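Local coordinates for protein protoporphyrinogen oxidase (Exiguobacterium sibiricum, PDB 3LOV) that probably oxidises coproporphyrinogen III to coproporphyrin III with FAD as cofactor and oxygen as acceptor, a step of heme b biosynthesis, at residues A[320-332]-A[340-352]. Numbering follows the deposited sequence.
Sequences QQSLPIEGTGFVV and ITACTAIDQKWNH
F330 lays its ring over C343: CB of C343 stands 4.0 Å from the ring centroid and 29° off the ring normal, a CH-pi contact over the face. With CG set between the backbone N and the carbonyl carbon (chi1 62°), the ring leans across the neighbouring strand. Its rim is filled in turn: I340 CD1 crosses in to 3.9 Å from F330 CZ, while I325 CG2 and V332 CG2 lie at the edge in the ring plane. The SG of C343, anti to its backbone N, turns away from the ring to meet I325 CD1 at 4.0 Å, so that sulfur and ring meet only obliquely. Were F330 an alanine, C343 CB and I340 CD1 would probably lose the ring they pack against.

The axes of strands 329-332 and 342-345 run antiparallel, at 178°, and a reciprocal pair of backbone hydrogen bonds joins F330 and C343. At G329, bare of a side chain, CA comes to 3.3 Å from C343 O, where a CB would clash. Further along, A345 N donates to T328 O at 2.8 Å, and A345 CB and Q348 CG both bear on G327 O. T328 CG2 rests against K349, whose NZ forms a salt bridge with the FAD-binding D60. The arrangement is a beta hairpin within the mixed sheet of this flavin-containing amine oxidoreductase fold, F330 and I340 packing against helix 377-392.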
ATOM      1  N   GLN A 320     -16.373   1.883 -24.844  1.00 58.35           N
ATOM      2  CA  GLN A 320     -15.546   2.286 -25.980  1.00 59.15           C
ATOM      3  C   GLN A 320     -15.394   1.167 -26.969  1.00 60.50           C
ATOM      4  O   GLN A 320     -15.148   0.028 -26.556  1.00 60.75           O
ATOM      5  CB  GLN A 320     -14.151   2.687 -25.506  1.00 58.95           C
ATOM      6  CG  GLN A 320     -14.114   4.045 -24.850  1.00 58.39           C
ATOM      7  CD  GLN A 320     -14.183   5.171 -25.852  1.00 60.04           C
ATOM      8  OE1 GLN A 320     -13.454   5.176 -26.844  1.00 65.68           O
ATOM      9  NE2 GLN A 320     -15.052   6.141 -25.596  1.00 55.62           N
ATOM     10  N   GLN A 321     -15.509   1.511 -28.260  1.00 60.81           N
ATOM     11  CA  GLN A 321     -15.288   0.568 -29.378  1.00 61.03           C
ATOM     12  C   GLN A 321     -13.797   0.239 -29.599  1.00 61.16           C
ATOM     13  O   GLN A 321     -13.466  -0.889 -29.944  1.00 62.08           O
ATOM     14  CB  GLN A 321     -15.925   1.092 -30.676  1.00 59.85           C
ATOM     15  N   SER A 322     -12.907   1.214 -29.409  1.00 61.81           N
ATOM     16  CA  SER A 322     -11.457   0.967 -29.382  1.00 61.20           C
ATOM     17  C   SER A 322     -10.930   1.195 -27.951  1.00 61.10           C
ATOM     18  O   SER A 322     -10.794   2.349 -27.521  1.00 60.52           O
ATOM     19  N   LEU A 323     -10.655   0.098 -27.224  1.00 58.71           N
ATOM     20  CA  LEU A 323     -10.127   0.164 -25.856  1.00 58.11           C
ATOM     21  C   LEU A 323      -8.924   1.117 -25.791  1.00 58.80           C
ATOM     22  O   LEU A 323      -7.956   0.935 -26.537  1.00 60.16           O
ATOM     23  CB  LEU A 323      -9.692  -1.222 -25.350  1.00 58.06           C
ATOM     24  CG  LEU A 323     -10.752  -2.308 -25.111  1.00 57.23           C
ATOM     25  CD1 LEU A 323     -10.091  -3.676 -24.846  1.00 47.30           C
ATOM     26  CD2 LEU A 323     -11.711  -1.904 -23.979  1.00 55.49           C
ATOM     27  N   PRO A 324      -8.984   2.142 -24.909  1.00 58.36           N
ATOM     28  CA  PRO A 324      -7.863   3.099 -24.744  1.00 57.03           C
ATOM     29  C   PRO A 324      -6.527   2.470 -24.301  1.00 55.42           C
ATOM     30  O   PRO A 324      -5.459   2.979 -24.656  1.00 56.69           O
ATOM     31  CB  PRO A 324      -8.378   4.085 -23.683  1.00 57.79           C
ATOM     32  CG  PRO A 324      -9.875   3.925 -23.663  1.00 58.69           C
ATOM     33  CD  PRO A 324     -10.178   2.531 -24.128  1.00 57.97           C
ATOM     34  N   ILE A 325      -6.591   1.391 -23.528  1.00 50.05           N
ATOM     35  CA  ILE A 325      -5.423   0.577 -23.236  1.00 48.47           C
ATOM     36  C   ILE A 325      -5.814  -0.897 -23.535  1.00 49.89           C
ATOM     37  O   ILE A 325      -6.881  -1.353 -23.103  1.00 47.60           O
ATOM     38  CB  ILE A 325      -4.941   0.744 -21.753  1.00 48.34           C
ATOM     39  CG1 ILE A 325      -5.190   2.168 -21.215  1.00 44.07           C
ATOM     40  CG2 ILE A 325      -3.465   0.400 -21.649  1.00 48.60           C
ATOM     41  CD1 ILE A 325      -5.059   2.294 -19.691  1.00 41.54           C
ATOM     42  N   GLU A 326      -4.970  -1.633 -24.271  1.00 50.98           N
ATOM     43  CA  GLU A 326      -5.291  -3.028 -24.679  1.00 51.94           C
ATOM     44  C   GLU A 326      -4.819  -4.060 -23.632  1.00 48.01           C
ATOM     45  O   GLU A 326      -4.008  -4.955 -23.930  1.00 47.41           O
ATOM     46  CB  GLU A 326      -4.693  -3.367 -26.073  1.00 53.85           C
ATOM     47  CG  GLU A 326      -5.273  -2.576 -27.272  1.00 57.91           C
ATOM     48  CD  GLU A 326      -6.789  -2.738 -27.464  1.00 65.64           C
ATOM     49  OE1 GLU A 326      -7.344  -3.836 -27.185  1.00 62.46           O
ATOM     50  OE2 GLU A 326      -7.420  -1.750 -27.912  1.00 64.67           O
ATOM     51  N   GLY A 327      -5.354  -3.937 -22.415  1.00 44.12           N
ATOM     52  CA  GLY A 327      -4.949  -4.780 -21.286  1.00 40.27           C
ATOM     53  C   GLY A 327      -5.442  -4.200 -19.965  1.00 39.26           C
ATOM     54  O   GLY A 327      -6.328  -3.336 -19.966  1.00 40.23           O
ATOM     55  N   THR A 328      -4.874  -4.635 -18.835  1.00 36.20           N
ATOM     56  CA  THR A 328      -5.387  -4.177 -17.529  1.00 34.42           C
ATOM     57  C   THR A 328      -4.831  -2.812 -17.128  1.00 34.38           C
ATOM     58  O   THR A 328      -5.521  -2.083 -16.423  1.00 35.92           O
ATOM     59  CB  THR A 328      -5.131  -5.167 -16.419  1.00 34.06           C
ATOM     60  OG1 THR A 328      -3.759  -5.591 -16.481  1.00 33.82           O
ATOM     61  CG2 THR A 328      -6.102  -6.377 -16.553  1.00 40.94           C
ATOM     62  N   GLY A 329      -3.592  -2.493 -17.537  1.00 30.36           N
ATOM     63  CA  GLY A 329      -3.046  -1.153 -17.359  1.00 27.76           C
ATOM     64  C   GLY A 329      -1.552  -1.044 -17.587  1.00 25.80           C
ATOM     65  O   GLY A 329      -0.928  -1.940 -18.153  1.00 26.11           O
ATOM     66  N   PHE A 330      -0.978   0.075 -17.156  1.00 25.39           N
ATOM     67  CA  PHE A 330       0.453   0.325 -17.340  1.00 26.25           C
ATOM     68  C   PHE A 330       1.072   1.094 -16.168  1.00 25.05           C
ATOM     69  O   PHE A 330       0.365   1.846 -15.488  1.00 27.27           O
ATOM     70  CB  PHE A 330       0.722   1.053 -18.678  1.00 25.12           C
ATOM     71  CG  PHE A 330       0.090   2.430 -18.791  1.00 27.06           C
ATOM     72  CD1 PHE A 330       0.750   3.559 -18.309  1.00 21.06           C
ATOM     73  CD2 PHE A 330      -1.143   2.607 -19.430  1.00 25.62           C
ATOM     74  CE1 PHE A 330       0.175   4.811 -18.400  1.00 17.94           C
ATOM     75  CE2 PHE A 330      -1.720   3.873 -19.539  1.00 31.26           C
ATOM     76  CZ  PHE A 330      -1.051   4.976 -19.032  1.00 30.75           C
ATOM     77  N   VAL A 331       2.375   0.879 -15.951  1.00 23.19           N
ATOM     78  CA  VAL A 331       3.206   1.679 -15.034  1.00 25.09           C
ATOM     79  C   VAL A 331       4.143   2.591 -15.865  1.00 24.78           C
ATOM     80  O   VAL A 331       4.501   2.245 -17.000  1.00 23.98           O
ATOM     81  CB  VAL A 331       4.007   0.763 -14.092  1.00 26.37           C
ATOM     82  CG1 VAL A 331       3.075   0.030 -13.131  1.00 27.89           C
ATOM     83  CG2 VAL A 331       4.826  -0.258 -14.895  1.00 27.03           C
ATOM     84  N   VAL A 332       4.484   3.772 -15.341  1.00 22.39           N
ATOM     85  CA  VAL A 332       5.281   4.750 -16.078  1.00 20.97           C
ATOM     86  C   VAL A 332       6.701   4.888 -15.517  1.00 21.67           C
ATOM     87  O   VAL A 332       6.920   5.065 -14.305  1.00 17.89           O
ATOM     88  CB  VAL A 332       4.613   6.145 -16.076  1.00 23.42           C
ATOM     89  CG1 VAL A 332       5.393   7.179 -16.984  1.00 19.64           C
ATOM     90  CG2 VAL A 332       3.150   6.012 -16.485  1.00 21.61           C
ATOM     91  N   ILE A 340       1.313  11.269 -14.807  1.00 25.84           N
ATOM     92  CA  ILE A 340       0.837  10.029 -14.211  1.00 26.33           C
ATOM     93  C   ILE A 340       1.930   8.967 -14.002  1.00 27.20           C
ATOM     94  O   ILE A 340       2.799   8.775 -14.852  1.00 26.45           O
ATOM     95  CB  ILE A 340      -0.376   9.428 -14.959  1.00 28.27           C
ATOM     96  CG1 ILE A 340      -0.033   8.899 -16.354  1.00 28.18           C
ATOM     97  CG2 ILE A 340      -1.465  10.451 -15.082  1.00 30.34           C
ATOM     98  CD1 ILE A 340      -1.315   8.393 -17.130  1.00 26.10           C
ATOM     99  N   THR A 341       1.877   8.276 -12.861  1.00 23.41           N
ATOM    100  CA  THR A 341       2.831   7.216 -12.559  1.00 21.28           C
ATOM    101  C   THR A 341       2.309   5.832 -12.952  1.00 23.08           C
ATOM    102  O   THR A 341       3.092   4.879 -13.079  1.00 25.07           O
ATOM    103  CB  THR A 341       3.124   7.189 -11.069  1.00 23.25           C
ATOM    104  OG1 THR A 341       1.975   6.686 -10.394  1.00 23.32           O
ATOM    105  CG2 THR A 341       3.453   8.658 -10.527  1.00 14.82           C
ATOM    106  N   ALA A 342       0.991   5.713 -13.115  1.00 22.52           N
ATOM    107  CA  ALA A 342       0.346   4.452 -13.506  1.00 23.17           C
ATOM    108  C   ALA A 342      -1.075   4.757 -13.905  1.00 22.76           C
ATOM    109  O   ALA A 342      -1.590   5.820 -13.572  1.00 25.42           O
ATOM    110  CB  ALA A 342       0.368   3.403 -12.351  1.00 21.22           C
ATOM    111  N   CYS A 343      -1.686   3.858 -14.662  1.00 22.53           N
ATOM    112  CA  CYS A 343      -3.106   3.938 -15.007  1.00 23.34           C
ATOM    113  C   CYS A 343      -3.677   2.537 -15.136  1.00 27.98           C
ATOM    114  O   CYS A 343      -2.999   1.637 -15.640  1.00 28.32           O
ATOM    115  CB  CYS A 343      -3.339   4.649 -16.318  1.00 23.28           C
ATOM    116  SG  CYS A 343      -5.108   4.916 -16.696  1.00 29.30           S
ATOM    117  N   THR A 344      -4.913   2.359 -14.675  1.00 28.57           N
ATOM    118  CA  THR A 344      -5.568   1.056 -14.751  1.00 30.18           C
ATOM    119  C   THR A 344      -6.879   1.183 -15.507  1.00 27.72           C
ATOM    120  O   THR A 344      -7.597   2.179 -15.345  1.00 23.93           O
ATOM    121  CB  THR A 344      -5.902   0.525 -13.362  1.00 30.72           C
ATOM    122  OG1 THR A 344      -4.707   0.447 -12.588  1.00 33.57           O
ATOM    123  CG2 THR A 344      -6.572  -0.839 -13.454  1.00 31.49           C
ATOM    124  N   ALA A 345      -7.151   0.178 -16.344  1.00 26.61           N
ATOM    125  CA  ALA A 345      -8.435   0.014 -16.986  1.00 27.05           C
ATOM    126  C   ALA A 345      -9.269  -0.779 -16.003  1.00 26.26           C
ATOM    127  O   ALA A 345      -9.310  -2.005 -16.061  1.00 23.16           O
ATOM    128  CB  ALA A 345      -8.292  -0.735 -18.326  1.00 26.50           C
ATOM    129  N   ILE A 346      -9.877  -0.053 -15.067  1.00 25.73           N
ATOM    130  CA  ILE A 346     -10.660  -0.620 -13.981  1.00 26.88           C
ATOM    131  C   ILE A 346     -11.670  -1.659 -14.474  1.00 28.18           C
ATOM    132  O   ILE A 346     -11.839  -2.729 -13.873  1.00 24.15           O
ATOM    133  CB  ILE A 346     -11.482   0.492 -13.274  1.00 28.57           C
ATOM    134  CG1 ILE A 346     -10.615   1.389 -12.377  1.00 34.29           C
ATOM    135  CG2 ILE A 346     -12.618  -0.120 -12.454  1.00 25.27           C
ATOM    136  CD1 ILE A 346      -9.446   0.731 -11.708  1.00 30.80           C
ATOM    137  N   ASP A 347     -12.371  -1.331 -15.560  1.00 27.73           N
ATOM    138  CA  ASP A 347     -13.402  -2.251 -16.071  1.00 31.07           C
ATOM    139  C   ASP A 347     -12.804  -3.538 -16.659  1.00 31.45           C
ATOM    140  O   ASP A 347     -13.486  -4.539 -16.762  1.00 32.13           O
ATOM    141  CB  ASP A 347     -14.277  -1.553 -17.113  1.00 30.63           C
ATOM    142  CG  ASP A 347     -13.475  -1.094 -18.316  1.00 34.36           C
ATOM    143  OD1 ASP A 347     -12.706  -0.117 -18.184  1.00 34.04           O
ATOM    144  OD2 ASP A 347     -13.602  -1.730 -19.375  1.00 37.70           O
ATOM    145  N   GLN A 348     -11.540  -3.509 -17.063  1.00 31.76           N
ATOM    146  CA  GLN A 348     -10.824  -4.732 -17.456  1.00 33.38           C
ATOM    147  C   GLN A 348     -10.298  -5.543 -16.259  1.00 30.89           C
ATOM    148  O   GLN A 348     -10.215  -6.762 -16.324  1.00 31.52           O
ATOM    149  CB  GLN A 348      -9.626  -4.409 -18.361  1.00 34.36           C
ATOM    150  CG  GLN A 348      -9.942  -3.628 -19.617  1.00 41.17           C
ATOM    151  CD  GLN A 348     -10.780  -4.421 -20.560  1.00 46.89           C
ATOM    152  OE1 GLN A 348     -11.973  -4.158 -20.689  1.00 45.57           O
ATOM    153  NE2 GLN A 348     -10.176  -5.424 -21.209  1.00 44.86           N
ATOM    154  N   LYS A 349      -9.902  -4.871 -15.190  1.00 30.80           N
ATOM    155  CA  LYS A 349      -9.244  -5.558 -14.067  1.00 29.27           C
ATOM    156  C   LYS A 349     -10.319  -6.148 -13.148  1.00 27.42           C
ATOM    157  O   LYS A 349     -10.141  -7.236 -12.640  1.00 28.64           O
ATOM    158  CB  LYS A 349      -8.340  -4.574 -13.318  1.00 28.06           C
ATOM    159  CG  LYS A 349      -7.580  -5.140 -12.104  1.00 30.82           C
ATOM    160  CD  LYS A 349      -6.613  -4.096 -11.534  1.00 29.18           C
ATOM    161  CE  LYS A 349      -5.915  -4.559 -10.269  1.00 31.74           C
ATOM    162  NZ  LYS A 349      -5.453  -3.402  -9.471  1.00 29.52           N
ATOM    163  N   TRP A 350     -11.424  -5.431 -12.971  1.00 26.34           N
ATOM    164  CA  TRP A 350     -12.534  -5.847 -12.093  1.00 31.24           C
ATOM    165  C   TRP A 350     -13.880  -5.959 -12.829  1.00 31.89           C
ATOM    166  O   TRP A 350     -14.466  -4.951 -13.223  1.00 35.72           O
ATOM    167  CB  TRP A 350     -12.705  -4.886 -10.893  1.00 28.63           C
ATOM    168  CG  TRP A 350     -11.487  -4.754 -10.126  1.00 24.33           C
ATOM    169  CD1 TRP A 350     -10.634  -3.678 -10.122  1.00 21.66           C
ATOM    170  CD2 TRP A 350     -10.912  -5.726  -9.248  1.00 21.88           C
ATOM    171  NE1 TRP A 350      -9.550  -3.937  -9.312  1.00 26.77           N
ATOM    172  CE2 TRP A 350      -9.695  -5.185  -8.765  1.00 19.65           C
ATOM    173  CE3 TRP A 350     -11.290  -7.008  -8.831  1.00 22.24           C
ATOM    174  CZ2 TRP A 350      -8.891  -5.855  -7.864  1.00 20.60           C
ATOM    175  CZ3 TRP A 350     -10.459  -7.677  -7.916  1.00 19.20           C
ATOM    176  CH2 TRP A 350      -9.273  -7.101  -7.467  1.00 25.02           C
ATOM    177  N   ASN A 351     -14.375  -7.189 -12.965  1.00 33.02           N
ATOM    178  CA  ASN A 351     -15.671  -7.429 -13.582  1.00 33.11           C
ATOM    179  C   ASN A 351     -16.788  -6.649 -12.906  1.00 32.55           C
ATOM    180  O   ASN A 351     -17.651  -6.148 -13.577  1.00 36.25           O
ATOM    181  CB  ASN A 351     -15.982  -8.934 -13.603  1.00 32.27           C
ATOM    182  CG  ASN A 351     -15.168  -9.690 -14.661  1.00 39.08           C
ATOM    183  OD1 ASN A 351     -14.544  -9.087 -15.528  1.00 35.64           O
ATOM    184  ND2 ASN A 351     -15.208 -11.019 -14.610  1.00 47.44           N
ATOM    185  N   HIS A 352     -16.749  -6.496 -11.588  1.00 31.42           N
ATOM    186  CA  HIS A 352     -17.859  -5.877 -10.835  1.00 30.28           C
ATOM    187  C   HIS A 352     -17.954  -4.348 -10.830  1.00 30.95           C
ATOM    188  O   HIS A 352     -18.994  -3.779 -10.475  1.00 33.98           O
ATOM    189  CB  HIS A 352     -17.775  -6.324  -9.367  1.00 31.86           C
ATOM    190  CG  HIS A 352     -16.684  -5.641  -8.578  1.00 27.67           C
ATOM    191  ND1 HIS A 352     -15.369  -6.038  -8.626  1.00 30.06           N
ATOM    192  CD2 HIS A 352     -16.727  -4.615  -7.694  1.00 24.33           C
ATOM    193  CE1 HIS A 352     -14.645  -5.286  -7.810  1.00 29.93           C
ATOM    194  NE2 HIS A 352     -15.449  -4.414  -7.230  1.00 24.79           N
TER